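Local coordinates for adhesion and penetration protein autotransporter (Haemophilus influenzae, PDB 3SYJ) that promotes bacterial adherence, aggregation and host-cell invasion through its secreted passenger domain, and is probably also a serine protease, at residues 11-16 with 177-182; 156-161 with 213-218. All blocks are in the same frame, centred on the assembly; numbering follows the deposited sequence.

Contact 1 (11-16 with 177-182)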
loop_
_atom_site.group_PDB
_atom_site.type_symbol
_atom_site.label_atom_id
_atom_site.label_comp_id
_atom_site.label_asym_id
_atom_site.label_seq_id
_atom_site.Cartn_x
_atom_site.Cartn_y
_atom_site.Cartn_z
ATOM N N TYR A 11 -40.720 -30.998 -22.524
ATOM C CA TYR A 11 -39.887 -30.787 -23.711
ATOM C C TYR A 11 -40.710 -30.227 -24.860
ATOM O O TYR A 11 -40.341 -29.252 -25.495
ATOM C CB TYR A 11 -39.235 -32.090 -24.169
ATOM C CG TYR A 11 -38.001 -32.486 -23.400
ATOM C CD1 TYR A 11 -36.780 -31.857 -23.634
ATOM C CD2 TYR A 11 -38.046 -33.510 -22.462
ATOM C CE1 TYR A 11 -35.641 -32.233 -22.931
ATOM C CE2 TYR A 11 -36.923 -33.893 -21.762
ATOM C CZ TYR A 11 -35.727 -33.257 -21.997
ATOM O OH TYR A 11 -34.619 -33.652 -21.292
ATOM N N TYR A 12 -41.838 -30.857 -25.120
ATOM C CA TYR A 12 -42.670 -30.466 -26.234
ATOM C C TYR A 12 -43.325 -29.109 -26.013
ATOM O O TYR A 12 -43.619 -28.386 -26.960
ATOM C CB TYR A 12 -43.742 -31.525 -26.439
ATOM C CG TYR A 12 -43.210 -32.911 -26.715
ATOM C CD1 TYR A 12 -42.853 -33.301 -28.005
ATOM C CD2 TYR A 12 -43.080 -33.839 -25.692
ATOM C CE1 TYR A 12 -42.379 -34.579 -28.264
ATOM C CE2 TYR A 12 -42.610 -35.119 -25.938
ATOM C CZ TYR A 12 -42.259 -35.485 -27.225
ATOM O OH TYR A 12 -41.792 -36.759 -27.461
ATOM N N ARG A 13 -43.587 -28.775 -24.759
ATOM C CA ARG A 13 -44.186 -27.486 -24.450
ATOM C C ARG A 13 -43.135 -26.386 -24.586
ATOM O O ARG A 13 -43.381 -25.370 -25.224
ATOM C CB ARG A 13 -44.787 -27.487 -23.045
ATOM C CG ARG A 13 -46.012 -28.384 -22.876
ATOM C CD ARG A 13 -47.184 -27.932 -23.727
ATOM N NE ARG A 13 -47.249 -26.479 -23.824
ATOM C CZ ARG A 13 -47.688 -25.686 -22.858
ATOM N NH1 ARG A 13 -48.106 -26.237 -21.732
ATOM N NH2 ARG A 13 -47.700 -24.363 -23.005
ATOM N N ASP A 14 -41.963 -26.601 -23.995
ATOM C CA ASP A 14 -40.877 -25.625 -24.070
ATOM C C ASP A 14 -40.478 -25.374 -25.523
ATOM O O ASP A 14 -40.243 -24.229 -25.930
ATOM C CB ASP A 14 -39.664 -26.086 -23.252
ATOM C CG ASP A 14 -39.855 -25.882 -21.747
ATOM O OD1 ASP A 14 -40.861 -25.246 -21.356
ATOM O OD2 ASP A 14 -39.000 -26.353 -20.959
ATOM N N PHE A 15 -40.412 -26.452 -26.296
ATOM C CA PHE A 15 -40.068 -26.393 -27.715
ATOM C C PHE A 15 -40.973 -25.381 -28.426
ATOM O O PHE A 15 -40.490 -24.493 -29.125
ATOM C CB PHE A 15 -40.210 -27.787 -28.354
ATOM C CG PHE A 15 -39.343 -28.004 -29.568
ATOM C CD1 PHE A 15 -38.045 -28.473 -29.434
ATOM C CD2 PHE A 15 -39.830 -27.753 -30.843
ATOM C CE1 PHE A 15 -37.246 -28.684 -30.547
ATOM C CE2 PHE A 15 -39.036 -27.960 -31.962
ATOM C CZ PHE A 15 -37.744 -28.430 -31.815
ATOM N N ALA A 16 -42.285 -25.503 -28.214
ATOM C CA ALA A 16 -43.252 -24.655 -28.910
ATOM C C ALA A 16 -43.177 -23.193 -28.467
ATOM O O ALA A 16 -43.406 -22.285 -29.267
ATOM C CB ALA A 16 -44.651 -25.186 -28.720
ATOM N N TYR A 177 -53.630 -25.154 -26.305
ATOM C CA TYR A 177 -52.240 -24.720 -26.235
ATOM C C TYR A 177 -51.392 -25.330 -27.359
ATOM O O TYR A 177 -51.852 -26.197 -28.114
ATOM C CB TYR A 177 -51.633 -25.040 -24.863
ATOM C CG TYR A 177 -51.712 -26.514 -24.505
ATOM C CD1 TYR A 177 -50.768 -27.415 -24.983
ATOM C CD2 TYR A 177 -52.739 -26.998 -23.712
ATOM C CE1 TYR A 177 -50.844 -28.763 -24.676
ATOM C CE2 TYR A 177 -52.827 -28.330 -23.398
ATOM C CZ TYR A 177 -51.878 -29.210 -23.882
ATOM O OH TYR A 177 -51.980 -30.541 -23.563
ATOM N N LEU A 178 -50.153 -24.860 -27.467
ATOM C CA LEU A 178 -49.254 -25.300 -28.524
ATOM C C LEU A 178 -48.364 -26.444 -28.062
ATOM O O LEU A 178 -47.913 -26.463 -26.921
ATOM C CB LEU A 178 -48.369 -24.137 -28.974
ATOM C CG LEU A 178 -49.080 -22.938 -29.604
ATOM C CD1 LEU A 178 -48.149 -21.752 -29.612
ATOM C CD2 LEU A 178 -49.572 -23.261 -31.013
ATOM N N THR A 179 -48.117 -27.397 -28.954
ATOM C CA THR A 179 -47.060 -28.381 -28.750
ATOM C C THR A 179 -46.253 -28.439 -30.026
ATOM O O THR A 179 -46.759 -28.097 -31.094
ATOM C CB THR A 179 -47.593 -29.793 -28.443
ATOM O OG1 THR A 179 -48.474 -30.219 -29.490
ATOM C CG2 THR A 179 -48.329 -29.808 -27.119
ATOM N N ALA A 180 -45.002 -28.877 -29.926
ATOM C CA ALA A 180 -44.112 -28.847 -31.075
ATOM C C ALA A 180 -42.925 -29.785 -30.890
ATOM O O ALA A 180 -42.715 -30.328 -29.814
ATOM C CB ALA A 180 -43.630 -27.424 -31.325
ATOM N N GLY A 181 -42.145 -29.968 -31.948
ATOM C CA GLY A 181 -40.939 -30.783 -31.890
ATOM C C GLY A 181 -40.418 -30.876 -33.307
ATOM O O GLY A 181 -40.928 -30.179 -34.180
ATOM N N ASN A 182 -39.419 -31.707 -33.564
ATOM C CA ASN A 182 -39.072 -31.962 -34.962
ATOM C C ASN A 182 -40.170 -32.797 -35.624
ATOM O O ASN A 182 -40.995 -33.397 -34.933
ATOM C CB ASN A 182 -37.684 -32.591 -35.129
ATOM C CG ASN A 182 -37.527 -33.899 -34.381
ATOM O OD1 ASN A 182 -37.137 -33.918 -33.217
ATOM N ND2 ASN A 182 -37.799 -35.008 -35.064
#
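Ala16 and Ala180 meet methyl to methyl at the centre of this contact, CB to CB 3.6 Å, and both rest on Ile154 of the adjoining strand 151-155. Phe15, its CG swung opposite the backbone N (chi1 -154°), lays its ring along the strand: CD2 touches Ala180 CB at 3.8 Å, and Gly181 CA sits over one face, 3.7 Å from the ring centroid, a CH-pi contact shifted toward the rim. Ala180 O lies at the edge of the Tyr12 ring, near its plane, 3.5 Å from Tyr12 CD1. The polar links are weak. Ala180 N reaches Tyr12 O at 3.3 Å, an oxygen that also takes a weak helical bond from Ala16 N. Farther out, the Arg13 chain bends at chi2 and chi3 to bring NE within 3.2 Å of Leu178 O, a weak bond, while Tyr177 CD1 lies over one face of the guanidinium, toward its rim, the two planes 34° apart. Tyr177 OH goes to Tyr9 OH. Helix segment 11-16 runs at 91° to strand 179-182, and the helix packs on this edge strand of an antiparallel sheet of the protease domain, whose fold is that of the chymotrypsin-like PA clan.

Contact 2 (156-161 with 213-218)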
loop_
_atom_site.group_PDB
_atom_site.type_symbol
_atom_site.label_atom_id
_atom_site.label_comp_id
_atom_site.label_asym_id
_atom_site.label_seq_id
_atom_site.Cartn_x
_atom_site.Cartn_y
_atom_site.Cartn_z
ATOM N N SER A 156 -51.792 -26.628 -32.316
ATOM C CA SER A 156 -52.601 -26.702 -31.111
ATOM C C SER A 156 -53.752 -27.697 -31.239
ATOM O O SER A 156 -54.707 -27.651 -30.471
ATOM C CB SER A 156 -53.135 -25.319 -30.749
ATOM O OG SER A 156 -54.092 -24.886 -31.699
ATOM N N GLY A 157 -53.663 -28.597 -32.209
ATOM C CA GLY A 157 -54.690 -29.610 -32.376
ATOM C C GLY A 157 -54.830 -30.524 -31.167
ATOM O O GLY A 157 -53.996 -30.506 -30.265
ATOM N N ARG A 158 -55.895 -31.318 -31.137
ATOM C CA ARG A 158 -56.099 -32.275 -30.054
ATOM C C ARG A 158 -54.788 -32.886 -29.582
ATOM O O ARG A 158 -53.988 -33.374 -30.385
ATOM C CB ARG A 158 -57.043 -33.382 -30.497
ATOM C CG ARG A 158 -58.422 -32.888 -30.818
ATOM C CD ARG A 158 -59.331 -34.039 -31.173
ATOM N NE ARG A 158 -60.728 -33.635 -31.107
ATOM C CZ ARG A 158 -61.730 -34.322 -31.646
ATOM N NH1 ARG A 158 -61.482 -35.450 -32.302
ATOM N NH2 ARG A 158 -62.977 -33.875 -31.533
ATOM N N GLN A 159 -54.571 -32.861 -28.274
ATOM C CA GLN A 159 -53.288 -33.273 -27.718
ATOM C C GLN A 159 -53.337 -34.687 -27.124
ATOM O O GLN A 159 -54.194 -34.995 -26.299
ATOM C CB GLN A 159 -52.799 -32.254 -26.675
ATOM C CG GLN A 159 -52.793 -30.800 -27.138
ATOM C CD GLN A 159 -51.691 -30.468 -28.147
ATOM O OE1 GLN A 159 -50.895 -31.328 -28.542
ATOM N NE2 GLN A 159 -51.644 -29.202 -28.568
ATOM N N PHE A 160 -52.410 -35.531 -27.557
ATOM C CA PHE A 160 -52.284 -36.878 -27.040
ATOM C C PHE A 160 -50.863 -37.112 -26.570
ATOM O O PHE A 160 -49.933 -36.464 -27.052
ATOM C CB PHE A 160 -52.563 -37.896 -28.146
ATOM C CG PHE A 160 -53.958 -37.843 -28.705
ATOM C CD1 PHE A 160 -54.933 -38.714 -28.253
ATOM C CD2 PHE A 160 -54.282 -36.946 -29.711
ATOM C CE1 PHE A 160 -56.212 -38.680 -28.779
ATOM C CE2 PHE A 160 -55.561 -36.910 -30.242
ATOM C CZ PHE A 160 -56.525 -37.779 -29.773
ATOM N N TRP A 161 -50.685 -38.040 -25.636
ATOM C CA TRP A 161 -49.389 -38.703 -25.508
ATOM C C TRP A 161 -49.539 -40.217 -25.659
ATOM O O TRP A 161 -50.579 -40.781 -25.329
ATOM C CB TRP A 161 -48.624 -38.305 -24.238
ATOM C CG TRP A 161 -49.318 -38.568 -22.949
ATOM C CD1 TRP A 161 -49.934 -39.722 -22.564
ATOM C CD2 TRP A 161 -49.432 -37.664 -21.848
ATOM N NE1 TRP A 161 -50.441 -39.582 -21.297
ATOM C CE2 TRP A 161 -50.146 -38.328 -20.835
ATOM C CE3 TRP A 161 -49.008 -36.351 -21.625
ATOM C CZ2 TRP A 161 -50.445 -37.729 -19.624
ATOM C CZ3 TRP A 161 -49.302 -35.761 -20.424
ATOM C CH2 TRP A 161 -50.016 -36.445 -19.437
ATOM N N GLY A 213 -49.350 -34.476 -36.127
ATOM C CA GLY A 213 -50.522 -33.638 -35.966
ATOM C C GLY A 213 -51.766 -34.474 -35.781
ATOM O O GLY A 213 -51.744 -35.683 -35.996
ATOM N N SER A 214 -52.854 -33.825 -35.381
ATOM C CA SER A 214 -54.133 -34.493 -35.177
ATOM C C SER A 214 -55.269 -33.526 -35.506
ATOM O O SER A 214 -55.032 -32.464 -36.077
ATOM C CB SER A 214 -54.245 -34.980 -33.738
ATOM O OG SER A 214 -53.782 -33.993 -32.836
ATOM N N LYS A 215 -56.501 -33.887 -35.159
ATOM C CA LYS A 215 -57.622 -32.983 -35.394
ATOM C C LYS A 215 -57.365 -31.644 -34.731
ATOM O O LYS A 215 -57.132 -31.578 -33.525
ATOM C CB LYS A 215 -58.938 -33.569 -34.881
ATOM C CG LYS A 215 -59.612 -34.512 -35.852
ATOM C CD LYS A 215 -60.701 -35.312 -35.163
ATOM C CE LYS A 215 -61.075 -36.547 -35.972
ATOM N NZ LYS A 215 -61.864 -37.528 -35.169
ATOM N N GLY A 216 -57.411 -30.577 -35.527
ATOM C CA GLY A 216 -57.197 -29.236 -35.019
ATOM C C GLY A 216 -55.852 -28.677 -35.425
ATOM O O GLY A 216 -55.592 -27.484 -35.275
ATOM N N ASP A 217 -54.995 -29.550 -35.943
ATOM C CA ASP A 217 -53.663 -29.158 -36.370
ATOM C C ASP A 217 -53.651 -28.770 -37.837
ATOM O O ASP A 217 -52.625 -28.314 -38.344
ATOM C CB ASP A 217 -52.666 -30.290 -36.119
ATOM C CG ASP A 217 -52.178 -30.332 -34.676
ATOM O OD1 ASP A 217 -51.686 -29.289 -34.181
ATOM O OD2 ASP A 217 -52.274 -31.407 -34.040
ATOM N N SER A 218 -54.781 -28.954 -38.523
ATOM C CA SER A 218 -54.875 -28.591 -39.940
ATOM C C SER A 218 -54.555 -27.113 -40.107
ATOM O O SER A 218 -55.079 -26.271 -39.384
ATOM C CB SER A 218 -56.271 -28.875 -40.505
ATOM O OG SER A 218 -56.526 -30.267 -40.584
HETATM O O HOH W 1 -52.862 -25.911 -34.639
#
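The Asp217 carboxylate receives Gly157 N from above its plane: the amide lies 2.9 Å from OD1, about 66° out of the plane. At the rim of the same group, Ser214 N uses the anti lone pair of OD2 at 2.8 Å. Arg153 adds a salt bridge to OD1, and Gly1 N a hydrogen bond to OD2, so each oxygen has two partners, those of OD2 both backbone nitrogens. Two other flat groups are met obliquely: Ser214 CB lies 4.2 Å from Phe160 CE2, in a ring stacked on His2, and the extended Arg158 runs beside Lys215, pointing the same way, with NH1 and NZ 3.6 Å apart, like charges close together. Beneath them the backbones interlock. Arg158 N meets Lys215 O at 2.7 Å, nearly in line with the carbonyl, and Ser214 OG donates to Arg158 O in the carbonyl plane. A water accepts from Ser156 N and donates to Gly216 O. The type II turn Ser214-Asp217 has Gly216 against Gly157, their CA atoms 3.7 Å apart. An aspartate joined to the chain's first amino group just before the probable nucleophile Ser218 recalls activated chymotrypsin. The turn belongs to the loop that follows strand 193-196 and leads into strand 221-226. It presses on the connection from strand 151-155 to strand 159-162, and the latter strand is flanked by 2-4 and 168-172.

Contact 1 is wholly buried, a helix on an edge strand held by methyls, a ring face and two weak bonds. Contact 2 is only partly buried, a loop and the start of a strand against a turn, and relies on main-chain amides, a carboxylate and a water, with its charged ends toward the more exposed side, near the probable active site. Their centres lie 12 Å apart in the protease domain. They meet where Thr179 OG1 and Gln159 OE1 approach to 2.8 Å, probably a hydrogen bond, and where Leu178 CD2 packs on Ser156 CB at 4.1 Å. Strand 151-155 serves both, the side chain of Ile154 going to contact 1 and that of Arg153 to contact 2.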